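Long-range contacts in aminotransferase, class III (Thermomicrobium roseum, PDB 6IO1), which probably catalyses pyridoxal-phosphate-dependent amino-group transfer as a thermostable, (S)-enantioselective omega-transaminase of class III: residues B[74-79]-B[327-332]; B[59-64]-B[423-428]. One frame throughout, in Å; residues are numbered along the deposited sequence.

Contact 1 of 2, residues B[74-79]-B[327-332]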
ATOM      1  N   GLU B  74     -18.083  13.796   7.110  1.00 16.35           N
ATOM      2  CA  GLU B  74     -18.098  14.355   8.458  1.00 17.29           C
ATOM      3  C   GLU B  74     -17.254  13.523   9.413  1.00 16.69           C
ATOM      4  O   GLU B  74     -16.554  14.072  10.273  1.00 18.13           O
ATOM      5  CB  GLU B  74     -19.538  14.458   8.968  1.00 19.02           C
ATOM      6  CG  GLU B  74     -19.659  14.623  10.477  1.00 22.29           C
ATOM      7  CD  GLU B  74     -19.086  15.936  10.984  1.00 26.65           C
ATOM      8  OE1 GLU B  74     -18.845  16.849  10.166  1.00 26.97           O
ATOM      9  OE2 GLU B  74     -18.872  16.054  12.209  1.00 29.00           O
ATOM     10  N   ALA B  75     -17.300  12.197   9.275  1.00 17.43           N
ATOM     11  CA  ALA B  75     -16.452  11.346  10.102  1.00 17.93           C
ATOM     12  C   ALA B  75     -14.980  11.644   9.853  1.00 15.62           C
ATOM     13  O   ALA B  75     -14.191  11.780  10.800  1.00 16.01           O
ATOM     14  CB  ALA B  75     -16.755   9.872   9.835  1.00 17.26           C
ATOM     15  N   ALA B  76     -14.595  11.761   8.578  1.00 16.46           N
ATOM     16  CA  ALA B  76     -13.210  12.078   8.247  1.00 16.90           C
ATOM     17  C   ALA B  76     -12.803  13.437   8.801  1.00 15.68           C
ATOM     18  O   ALA B  76     -11.711  13.584   9.355  1.00 16.25           O
ATOM     19  CB  ALA B  76     -13.007  12.035   6.734  1.00 15.96           C
ATOM     20  N   ARG B  77     -13.667  14.446   8.657  1.00 16.31           N
ATOM     21  CA  ARG B  77     -13.349  15.780   9.159  1.00 16.51           C
ATOM     22  C   ARG B  77     -13.157  15.764  10.672  1.00 17.59           C
ATOM     23  O   ARG B  77     -12.176  16.311  11.196  1.00 17.42           O
ATOM     24  CB  ARG B  77     -14.457  16.757   8.764  1.00 18.98           C
ATOM     25  CG  ARG B  77     -14.211  18.198   9.176  1.00 22.08           C
ATOM     26  CD  ARG B  77     -15.521  18.908   9.490  1.00 25.57           C
ATOM     27  NE  ARG B  77     -16.241  18.279  10.595  1.00 24.19           N
ATOM     28  CZ  ARG B  77     -15.945  18.461  11.878  1.00 25.35           C
ATOM     29  NH1 ARG B  77     -14.956  19.274  12.223  1.00 25.44           N
ATOM     30  NH2 ARG B  77     -16.651  17.847  12.818  1.00 25.88           N
ATOM     31  N   GLU B  78     -14.087  15.126  11.388  1.00 18.40           N
ATOM     32  CA  GLU B  78     -14.000  15.044  12.842  1.00 19.47           C
ATOM     33  C   GLU B  78     -12.711  14.361  13.275  1.00 18.25           C
ATOM     34  O   GLU B  78     -11.983  14.866  14.142  1.00 16.65           O
ATOM     35  CB  GLU B  78     -15.218  14.295  13.384  1.00 23.32           C
ATOM     36  CG  GLU B  78     -15.379  14.329  14.893  1.00 29.80           C
ATOM     37  CD  GLU B  78     -16.343  13.269  15.389  1.00 35.11           C
ATOM     38  OE1 GLU B  78     -17.517  13.288  14.967  1.00 38.77           O
ATOM     39  OE2 GLU B  78     -15.927  12.415  16.198  1.00 35.65           O
ATOM     40  N   GLN B  79     -12.412  13.202  12.679  1.00 15.37           N
ATOM     41  CA  GLN B  79     -11.211  12.478  13.076  1.00 17.26           C
ATOM     42  C   GLN B  79      -9.951  13.258  12.729  1.00 15.46           C
ATOM     43  O   GLN B  79      -9.006  13.285  13.517  1.00 17.19           O
ATOM     44  CB  GLN B  79     -11.179  11.089  12.440  1.00 15.54           C
ATOM     45  CG  GLN B  79     -10.073  10.202  13.000  1.00 13.93           C
ATOM     46  CD  GLN B  79     -10.125  10.087  14.514  1.00 16.35           C
ATOM     47  OE1 GLN B  79     -11.199   9.955  15.102  1.00 17.16           O
ATOM     48  NE2 GLN B  79      -8.962  10.146  15.155  1.00 14.43           N
ATOM     49  N   HIS B 327      -4.760   3.515  10.019  1.00 13.04           N
ATOM     50  CA  HIS B 327      -4.891   4.963   9.961  1.00 13.81           C
ATOM     51  C   HIS B 327      -6.196   5.403  10.626  1.00 12.42           C
ATOM     52  O   HIS B 327      -7.271   4.912  10.252  1.00 13.08           O
ATOM     53  CB  HIS B 327      -4.848   5.435   8.507  1.00 14.78           C
ATOM     54  CG  HIS B 327      -4.670   6.913   8.357  1.00 13.66           C
ATOM     55  ND1 HIS B 327      -5.726   7.797   8.418  1.00 14.51           N
ATOM     56  CD2 HIS B 327      -3.562   7.662   8.147  1.00 13.99           C
ATOM     57  CE1 HIS B 327      -5.275   9.026   8.253  1.00 15.15           C
ATOM     58  NE2 HIS B 327      -3.966   8.973   8.085  1.00 14.50           N
ATOM     59  N   PRO B 328      -6.145   6.308  11.610  1.00 13.96           N
ATOM     60  CA  PRO B 328      -7.371   6.656  12.353  1.00 13.86           C
ATOM     61  C   PRO B 328      -8.487   7.209  11.484  1.00 14.91           C
ATOM     62  O   PRO B 328      -9.657   6.868  11.700  1.00 14.43           O
ATOM     63  CB  PRO B 328      -6.873   7.696  13.368  1.00 13.30           C
ATOM     64  CG  PRO B 328      -5.419   7.396  13.531  1.00 14.44           C
ATOM     65  CD  PRO B 328      -4.951   6.962  12.173  1.00 13.67           C
ATOM     66  N   VAL B 329      -8.162   8.055  10.505  1.00 12.91           N
ATOM     67  CA  VAL B 329      -9.197   8.609   9.638  1.00 13.32           C
ATOM     68  C   VAL B 329      -9.833   7.507   8.802  1.00 12.57           C
ATOM     69  O   VAL B 329     -11.062   7.446   8.658  1.00 13.87           O
ATOM     70  CB  VAL B 329      -8.607   9.723   8.756  1.00 12.16           C
ATOM     71  CG1 VAL B 329      -9.692  10.367   7.905  1.00 12.58           C
ATOM     72  CG2 VAL B 329      -7.905  10.756   9.621  1.00 12.86           C
ATOM     73  N   ALA B 330      -9.008   6.618   8.244  1.00 12.50           N
ATOM     74  CA  ALA B 330      -9.530   5.505   7.462  1.00 12.40           C
ATOM     75  C   ALA B 330     -10.431   4.616   8.306  1.00 12.24           C
ATOM     76  O   ALA B 330     -11.504   4.204   7.856  1.00 13.40           O
ATOM     77  CB  ALA B 330      -8.378   4.691   6.869  1.00 13.04           C
ATOM     78  N   CYS B 331     -10.013   4.313   9.537  1.00 13.41           N
ATOM     79  CA  CYS B 331     -10.810   3.447  10.401  1.00 14.94           C
ATOM     80  C   CYS B 331     -12.124   4.109  10.811  1.00 14.55           C
ATOM     81  O   CYS B 331     -13.161   3.441  10.882  1.00 15.60           O
ATOM     82  CB  CYS B 331      -9.994   3.046  11.629  1.00 13.57           C
ATOM     83  SG  CYS B 331      -8.562   2.012  11.244  1.00 14.72           S
ATOM     84  N   ALA B 332     -12.101   5.412  11.105  1.00 13.15           N
ATOM     85  CA  ALA B 332     -13.341   6.109  11.439  1.00 14.09           C
ATOM     86  C   ALA B 332     -14.305   6.118  10.256  1.00 13.11           C
ATOM     87  O   ALA B 332     -15.512   5.867  10.416  1.00 14.35           O
ATOM     88  CB  ALA B 332     -13.036   7.536  11.895  1.00 14.37           C
TER
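Gln79, Val329 and Ala332 carry the contact between helix 70-82 and the first turn of helix 328-344. The short segments run roughly antiparallel, at 147°, with their axes 8.6 Å apart at closest approach. The small side chains at the interface are consistent with that spacing: Ala75 and Ala332 are both directed at the opposing helix, and Ala76 takes a place beside Val329. Gln79 crosses Pro328 at about a right angle. With CG anti to the backbone N (chi1 -170°) and the chain bent at the next bond, its aliphatic part lies over the helix start, where Gln79 CG comes 3.6 Å from Pro328 O. The amide end then passes the proline ring, Gln79 NE2 standing 3.7 Å from Pro328 CB, and NE2 is hydrogen-bonded to Val83 O further along its own chain. Nearer its backbone, Gln79 CB meets Ala332 CB at 4.0 Å, methylene against methyl. Val329 divides its two branches: CG1 touches Ala76 CB at 3.9 Å, while CG2 faces Gln79 CG at 4.1 Å. His327 caps the second helix through two weak bonds, its ND1 accepting from Val329 N and Ala330 N, and its NE2 is hydrogen-bonded to Gly294 O of the second subunit. Tyr295 of that subunit packs on Val329, and its Met80 on Ala76, placing the helix pair beside the dimer interface. No hydrogen bond joins the two segments; small apolar groups and the aliphatic part of one glutamine, with the Pro328 carbonyl it passes, make the join, which therefore depends on close fit, while the glutamine amide nitrogen is satisfied within its own chain.

Contact 2 of 2, residues B[59-64]-B[423-428]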
ATOM      1  N   GLY B  59     -16.132   2.703  -9.342  1.00 15.85           N
ATOM      2  CA  GLY B  59     -14.720   3.009  -9.265  1.00 14.20           C
ATOM      3  C   GLY B  59     -13.896   1.796  -9.634  1.00 14.41           C
ATOM      4  O   GLY B  59     -13.668   1.527 -10.817  1.00 14.79           O
ATOM      5  N   LEU B  60     -13.443   1.051  -8.621  1.00 14.10           N
ATOM      6  CA  LEU B  60     -12.695  -0.190  -8.812  1.00 15.13           C
ATOM      7  C   LEU B  60     -13.273  -1.255  -7.872  1.00 15.07           C
ATOM      8  O   LEU B  60     -12.618  -1.689  -6.923  1.00 14.38           O
ATOM      9  CB  LEU B  60     -11.201   0.026  -8.576  1.00 13.99           C
ATOM     10  CG  LEU B  60     -10.471   0.833  -9.651  1.00 11.94           C
ATOM     11  CD1 LEU B  60      -8.999   0.984  -9.305  1.00 16.27           C
ATOM     12  CD2 LEU B  60     -10.640   0.183 -11.014  1.00 16.79           C
ATOM     13  N   TRP B  61     -14.513  -1.663  -8.144  1.00 14.33           N
ATOM     14  CA  TRP B  61     -15.267  -2.619  -7.329  1.00 15.52           C
ATOM     15  C   TRP B  61     -15.449  -2.154  -5.886  1.00 14.98           C
ATOM     16  O   TRP B  61     -15.736  -2.977  -5.011  1.00 17.18           O
ATOM     17  CB  TRP B  61     -14.624  -4.018  -7.297  1.00 16.65           C
ATOM     18  CG  TRP B  61     -13.960  -4.545  -8.541  1.00 18.03           C
ATOM     19  CD1 TRP B  61     -12.769  -4.141  -9.072  1.00 17.79           C
ATOM     20  CD2 TRP B  61     -14.411  -5.636  -9.359  1.00 18.08           C
ATOM     21  NE1 TRP B  61     -12.470  -4.885 -10.187  1.00 22.20           N
ATOM     22  CE2 TRP B  61     -13.461  -5.811 -10.383  1.00 18.87           C
ATOM     23  CE3 TRP B  61     -15.534  -6.468  -9.333  1.00 17.69           C
ATOM     24  CZ2 TRP B  61     -13.601  -6.780 -11.375  1.00 20.79           C
ATOM     25  CZ3 TRP B  61     -15.672  -7.430 -10.318  1.00 16.59           C
ATOM     26  CH2 TRP B  61     -14.710  -7.579 -11.324  1.00 19.10           C
ATOM     27  N   ASN B  62     -15.298  -0.862  -5.583  1.00 14.44           N
ATOM     28  CA  ASN B  62     -15.151  -0.469  -4.185  1.00 13.22           C
ATOM     29  C   ASN B  62     -16.129   0.578  -3.667  1.00 13.48           C
ATOM     30  O   ASN B  62     -16.299   0.653  -2.447  1.00 15.34           O
ATOM     31  CB  ASN B  62     -13.722   0.032  -3.914  1.00 16.06           C
ATOM     32  CG  ASN B  62     -13.307   1.161  -4.829  1.00 14.62           C
ATOM     33  OD1 ASN B  62     -13.893   1.371  -5.888  1.00 14.98           O
ATOM     34  ND2 ASN B  62     -12.274   1.893  -4.427  1.00 14.82           N
ATOM     35  N   VAL B  63     -16.797   1.358  -4.515  1.00 13.65           N
ATOM     36  CA  VAL B  63     -17.707   2.379  -3.999  1.00 15.16           C
ATOM     37  C   VAL B  63     -19.056   1.731  -3.709  1.00 14.32           C
ATOM     38  O   VAL B  63     -20.036   1.945  -4.431  1.00 14.89           O
ATOM     39  CB  VAL B  63     -17.842   3.567  -4.971  1.00 14.54           C
ATOM     40  CG1 VAL B  63     -18.597   4.712  -4.307  1.00 13.47           C
ATOM     41  CG2 VAL B  63     -16.470   4.041  -5.416  1.00 16.37           C
ATOM     42  N   ASN B  64     -19.103   0.922  -2.648  1.00 16.76           N
ATOM     43  CA  ASN B  64     -20.259   0.066  -2.402  1.00 16.11           C
ATOM     44  C   ASN B  64     -21.501   0.861  -2.007  1.00 14.47           C
ATOM     45  O   ASN B  64     -22.599   0.577  -2.498  1.00 18.22           O
ATOM     46  CB  ASN B  64     -19.910  -0.973  -1.337  1.00 14.35           C
ATOM     47  CG  ASN B  64     -18.941  -2.021  -1.850  1.00 16.57           C
ATOM     48  OD1 ASN B  64     -18.349  -1.863  -2.918  1.00 16.05           O
ATOM     49  ND2 ASN B  64     -18.776  -3.099  -1.094  1.00 16.33           N
ATOM     50  N   VAL B 423     -17.050  -5.958 -18.040  1.00 17.74           N
ATOM     51  CA  VAL B 423     -17.140  -6.346 -16.600  1.00 18.00           C
ATOM     52  C   VAL B 423     -17.878  -5.228 -15.856  1.00 17.37           C
ATOM     53  O   VAL B 423     -17.473  -4.059 -15.999  1.00 17.55           O
ATOM     54  CB  VAL B 423     -15.742  -6.591 -15.999  1.00 18.93           C
ATOM     55  CG1 VAL B 423     -15.827  -7.050 -14.551  1.00 18.77           C
ATOM     56  CG2 VAL B 423     -14.939  -7.581 -16.829  1.00 18.03           C
ATOM     57  N   MET B 424     -18.910  -5.585 -15.087  1.00 17.77           N
ATOM     58  CA  MET B 424     -19.708  -4.570 -14.349  1.00 16.99           C
ATOM     59  C   MET B 424     -19.695  -4.861 -12.844  1.00 17.26           C
ATOM     60  O   MET B 424     -19.986  -6.009 -12.456  1.00 19.52           O
ATOM     61  CB  MET B 424     -21.156  -4.569 -14.846  1.00 17.33           C
ATOM     62  CG  MET B 424     -21.306  -4.055 -16.264  1.00 20.06           C
ATOM     63  SD  MET B 424     -22.843  -4.612 -17.041  1.00 22.84           S
ATOM     64  CE  MET B 424     -22.455  -6.337 -17.331  1.00 21.10           C
ATOM     65  N   ALA B 425     -19.382  -3.839 -12.042  1.00 15.64           N
ATOM     66  CA  ALA B 425     -19.396  -3.929 -10.580  1.00 15.43           C
ATOM     67  C   ALA B 425     -20.030  -2.664 -10.018  1.00 15.64           C
ATOM     68  O   ALA B 425     -19.358  -1.836  -9.395  1.00 15.26           O
ATOM     69  CB  ALA B 425     -17.980  -4.127 -10.032  1.00 16.28           C
ATOM     70  N   PRO B 426     -21.356  -2.478 -10.203  1.00 14.95           N
ATOM     71  CA  PRO B 426     -22.053  -1.259  -9.766  1.00 15.29           C
ATOM     72  C   PRO B 426     -22.197  -1.096  -8.245  1.00 14.74           C
ATOM     73  O   PRO B 426     -22.070  -2.074  -7.532  1.00 14.39           O
ATOM     74  CB  PRO B 426     -23.441  -1.393 -10.410  1.00 15.84           C
ATOM     75  CG  PRO B 426     -23.641  -2.885 -10.540  1.00 17.56           C
ATOM     76  CD  PRO B 426     -22.262  -3.433 -10.846  1.00 16.47           C
ATOM     77  N   PRO B 427     -22.448   0.135  -7.741  1.00 13.80           N
ATOM     78  CA  PRO B 427     -22.606   0.381  -6.302  1.00 14.88           C
ATOM     79  C   PRO B 427     -23.784  -0.437  -5.755  1.00 15.57           C
ATOM     80  O   PRO B 427     -24.794  -0.545  -6.429  1.00 15.72           O
ATOM     81  CB  PRO B 427     -22.928   1.881  -6.219  1.00 16.17           C
ATOM     82  CG  PRO B 427     -22.357   2.453  -7.496  1.00 13.86           C
ATOM     83  CD  PRO B 427     -22.570   1.365  -8.528  1.00 14.75           C
ATOM     84  N   LEU B 428     -23.626  -0.972  -4.541  1.00 16.10           N
ATOM     85  CA  LEU B 428     -24.631  -1.845  -3.943  1.00 16.61           C
ATOM     86  C   LEU B 428     -26.002  -1.191  -3.829  1.00 18.26           C
ATOM     87  O   LEU B 428     -26.983  -1.896  -3.572  1.00 19.69           O
ATOM     88  CB  LEU B 428     -24.172  -2.310  -2.558  1.00 16.08           C
ATOM     89  CG  LEU B 428     -22.777  -2.922  -2.402  1.00 15.53           C
ATOM     90  CD1 LEU B 428     -22.645  -3.596  -1.042  1.00 17.62           C
ATOM     91  CD2 LEU B 428     -22.463  -3.908  -3.516  1.00 16.25           C
TER
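The six-membered ring of Trp61 meets Ala425 and Val423 obliquely, two residues whose side chains are directed at it where strand 421-424 ends. This is the closely packed half of the contact: Trp61 CE3 lies 3.5 Å from Ala425 CB, and at the far rim Trp61 CH2 is 3.5 Å from Val423 CG1. The valine presents CG1 because that branch stands anti to its backbone N (chi1 -177°). The Trp61 side chain comes within about 4 Å of the bound 4'-deoxy-4'-aminopyridoxal-5'-phosphate at the nearest atoms; Phe57 and Ile263 also pack against the indole. With the indole cut back to an alanine, the methyls of Ala425 and Val423 are likely to lose their aromatic partner and a gap to open beside the cofactor.

Fit is looser at Val63, where Val63 CB comes no nearer to 423-428 than 5.3 Å, to Pro427 CG. This residue centres an inverse gamma turn and meets Pro427 through its backbone, Val63 O lying 3.4 Å from Pro427 CB; its side chain packs on Phe85 of the second subunit. This looser side is buried too, covered in part by the second subunit. At the end of the turn, the side chains of Asn64 and Leu428 lie side by side, Asn64 CB to Leu428 CG 3.6 Å, and Leu428 N gives a weak, bent bond of 2.8 Å to Asn64 O (127°). The Asn64 amide turns to other partners, OD1 accepting from Arg268 NH2, and the same arginine reaches Pro426 O. The contact thus joins apolar packing beside the cofactor to a polar end where Arg268 ties both segments together.

How the contacts relate
Both contacts are buried, yet they lie at different depths: the centre of contact 1 is about 23 Å from that of the chain, contact 2 about 10 Å. Their own centres are about 22 Å apart and they do not touch, although helix 58-61 and helix 70-82 are successive helices in the sequence. Contact 1 pairs two helices next to the second subunit; contact 2 sets a loop-like segment against the end of a sheet strand near the cofactor. Contact 1 has no hydrogen bond across it, whereas contact 2 adds a weak backbone hydrogen bond to the packing of the Trp61 ring. The second subunit touches both.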